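Local coordinates for porin (Pseudomonas aeruginosa, PDB 3T24), which forms an outer-membrane beta-barrel channel that probably admits small carboxylate-bearing molecules into the periplasm, at residues Asp148-Asp153 / Gly197-Thr202. Residues are numbered along the deposited sequence; the frame is centred on the assembly and turned at random.
Sequences DGLTLD and GSYKWT. With C8E ((hydroxyethyloxy)tri(ethyloxy)octane), chain L; C8E ((hydroxyethyloxy)tri(ethyloxy)octane), chain M.
Strands 150-161 and 192-200 are neighbours in the wall of the OprD-family barrel, and L150-D153 meets G197-K200 near the start of strand 150-161. The segment axes lie 4.8 Å apart at 174°, an antiparallel pairing. T151 and S198 form the hydrogen-bonded pair: T151 N to S198 O is nearly straight (170° at the hydrogen), whereas S198 N to T151 O is more bent (140°). Two residues along, past the non-hydrogen-bonded pair L150/Y199, K200 N donates to G149 O over 3.1 Å, tilted out of the carbonyl plane. On the face of L150 and Y199, the two side chains cross at about a right angle, with L150 CD1 4.0 Å from Y199 CD1. Detergent lies on this same face: C11 of the chain M C8E comes within 3.8 Å of G197 C, where a glycine leaves room for it. The ring of W201 is sandwiched between Y199 CD2, 3.5 Å above its centre, and C8 of the chain L C8E, offset toward the rim. Across the sheet, one water bonds G149 O, T151 OG1 and S198 OG. L150, Y199 and the chain M detergent on one face, with T151, S198 and water on the other, are characteristic of a porin barrel wall.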
loop_
_atom_site.group_PDB
_atom_site.type_symbol
_atom_site.label_atom_id
_atom_site.label_comp_id
_atom_site.label_asym_id
_atom_site.label_seq_id
_atom_site.Cartn_x
_atom_site.Cartn_y
_atom_site.Cartn_z
ATOM N N ASP A 148 -21.713 6.640 15.821
ATOM C CA ASP A 148 -22.190 5.824 14.709
ATOM C C ASP A 148 -21.776 6.419 13.370
ATOM O O ASP A 148 -22.164 7.527 13.043
ATOM C CB ASP A 148 -23.718 5.706 14.739
ATOM C CG ASP A 148 -24.225 4.842 15.887
ATOM O OD1 ASP A 148 -23.419 4.092 16.486
ATOM O OD2 ASP A 148 -25.443 4.902 16.185
ATOM N N GLY A 149 -20.992 5.668 12.608
ATOM C CA GLY A 149 -20.620 6.047 11.261
ATOM C C GLY A 149 -19.390 6.919 11.191
ATOM O O GLY A 149 -18.852 7.144 10.108
ATOM N N LEU A 150 -18.941 7.416 12.340
ATOM C CA LEU A 150 -17.785 8.303 12.359
ATOM C C LEU A 150 -16.550 7.627 12.934
ATOM O O LEU A 150 -16.552 7.132 14.068
ATOM C CB LEU A 150 -18.090 9.585 13.127
ATOM C CG LEU A 150 -17.007 10.661 13.123
ATOM C CD1 LEU A 150 -16.953 11.410 11.775
ATOM C CD2 LEU A 150 -17.240 11.642 14.260
ATOM N N THR A 151 -15.493 7.627 12.138
ATOM C CA THR A 151 -14.250 6.986 12.504
ATOM C C THR A 151 -13.159 8.024 12.503
ATOM O O THR A 151 -12.880 8.633 11.482
ATOM C CB THR A 151 -13.878 5.902 11.492
ATOM O OG1 THR A 151 -14.818 4.827 11.588
ATOM C CG2 THR A 151 -12.489 5.376 11.765
ATOM N N LEU A 152 -12.536 8.223 13.657
ATOM C CA LEU A 152 -11.485 9.209 13.783
ATOM C C LEU A 152 -10.168 8.500 14.066
ATOM O O LEU A 152 -10.136 7.452 14.702
ATOM C CB LEU A 152 -11.812 10.184 14.914
ATOM C CG LEU A 152 -13.186 10.859 14.827
ATOM C CD1 LEU A 152 -13.605 11.391 16.167
ATOM C CD2 LEU A 152 -13.155 11.987 13.807
ATOM N N ASP A 153 -9.080 9.082 13.587
ATOM C CA ASP A 153 -7.766 8.541 13.849
ATOM C C ASP A 153 -6.840 9.709 14.160
ATOM O O ASP A 153 -7.150 10.852 13.869
ATOM C CB ASP A 153 -7.270 7.761 12.634
ATOM C CG ASP A 153 -7.004 8.661 11.446
ATOM O OD1 ASP A 153 -5.970 9.362 11.466
ATOM O OD2 ASP A 153 -7.834 8.688 10.507
ATOM N N GLY A 197 -10.481 11.497 9.569
ATOM C CA GLY A 197 -11.768 10.919 9.875
ATOM C C GLY A 197 -12.505 10.552 8.611
ATOM O O GLY A 197 -12.129 10.938 7.497
ATOM N N SER A 198 -13.575 9.802 8.786
ATOM C CA SER A 198 -14.392 9.422 7.669
ATOM C C SER A 198 -15.775 9.220 8.230
ATOM O O SER A 198 -15.928 8.796 9.379
ATOM C CB SER A 198 -13.868 8.147 7.023
ATOM O OG SER A 198 -13.968 7.088 7.938
ATOM N N TYR A 199 -16.773 9.544 7.413
ATOM C CA TYR A 199 -18.166 9.513 7.821
ATOM C C TYR A 199 -19.009 8.801 6.778
ATOM O O TYR A 199 -18.989 9.161 5.603
ATOM C CB TYR A 199 -18.690 10.937 8.005
ATOM C CG TYR A 199 -20.069 10.970 8.602
ATOM C CD1 TYR A 199 -20.322 10.386 9.838
ATOM C CD2 TYR A 199 -21.120 11.584 7.939
ATOM C CE1 TYR A 199 -21.585 10.414 10.400
ATOM C CE2 TYR A 199 -22.383 11.623 8.490
ATOM C CZ TYR A 199 -22.613 11.029 9.719
ATOM O OH TYR A 199 -23.870 11.059 10.271
ATOM N N LYS A 200 -19.750 7.793 7.216
ATOM C CA LYS A 200 -20.674 7.087 6.346
ATOM C C LYS A 200 -22.008 7.816 6.363
ATOM O O LYS A 200 -22.747 7.762 7.343
ATOM C CB LYS A 200 -20.828 5.630 6.793
ATOM C CG LYS A 200 -19.513 4.848 6.750
ATOM C CD LYS A 200 -19.628 3.450 7.367
ATOM C CE LYS A 200 -20.000 2.396 6.333
ATOM N NZ LYS A 200 -21.394 2.575 5.828
ATOM N N TRP A 201 -22.296 8.528 5.282
ATOM C CA TRP A 201 -23.533 9.287 5.171
ATOM C C TRP A 201 -24.696 8.337 4.986
ATOM O O TRP A 201 -25.776 8.541 5.534
ATOM C CB TRP A 201 -23.455 10.251 3.988
ATOM C CG TRP A 201 -22.349 11.234 4.121
ATOM C CD1 TRP A 201 -21.061 11.079 3.703
ATOM C CD2 TRP A 201 -22.425 12.523 4.729
ATOM N NE1 TRP A 201 -20.331 12.199 4.006
ATOM C CE2 TRP A 201 -21.147 13.103 4.638
ATOM C CE3 TRP A 201 -23.453 13.250 5.336
ATOM C CZ2 TRP A 201 -20.865 14.369 5.130
ATOM C CZ3 TRP A 201 -23.176 14.509 5.820
ATOM C CH2 TRP A 201 -21.889 15.057 5.717
ATOM N N THR A 202 -24.470 7.306 4.180
ATOM C CA THR A 202 -25.430 6.227 4.018
ATOM C C THR A 202 -24.573 4.993 3.932
ATOM O O THR A 202 -23.349 5.103 3.898
ATOM C CB THR A 202 -26.215 6.337 2.707
ATOM O OG1 THR A 202 -25.357 5.985 1.611
ATOM C CG2 THR A 202 -26.754 7.748 2.512
HETATM C C6 C8E L . -19.839 16.656 2.556
HETATM C C7 C8E L . -20.988 16.516 1.563
HETATM C C8 C8E L . -21.861 15.335 1.961
HETATM O O9 C8E L . -23.222 15.709 1.964
HETATM C C10 C8E L . -23.911 15.054 0.925
HETATM C C11 C8E L . -24.650 13.877 1.555
HETATM O O12 C8E L . -25.658 13.403 0.681
HETATM C C13 C8E L . -25.878 12.013 0.810
HETATM C C14 C8E L . -26.822 11.562 -0.298
HETATM O O15 C8E L . -26.122 11.203 -1.469
HETATM C C16 C8E L . -26.673 10.005 -1.965
HETATM C C17 C8E L . -26.593 8.963 -0.852
HETATM O O18 C8E L . -27.396 7.854 -1.202
HETATM C C19 C8E L . -26.785 7.145 -2.253
HETATM C C20 C8E L . -26.732 5.643 -1.974
HETATM O O21 C8E L . -27.065 4.929 -3.156
HETATM C C1 C8E M . -15.642 15.624 0.068
HETATM C C2 C8E M . -14.815 15.651 1.354
HETATM C C3 C8E M . -15.703 15.920 2.566
HETATM C C4 C8E M . -14.855 16.061 3.831
HETATM C C5 C8E M . -15.446 17.057 4.833
HETATM C C6 C8E M . -15.031 16.738 6.270
HETATM C C7 C8E M . -16.023 15.832 7.005
HETATM C C8 C8E M . -16.222 14.468 6.350
HETATM O O9 C8E M . -15.370 13.580 7.034
HETATM C C10 C8E M . -15.699 13.548 8.402
HETATM C C11 C8E M . -14.471 13.706 9.296
HETATM O O12 C8E M . -14.013 15.044 9.212
HETATM O O HOH W 1 -16.635 5.608 9.156
#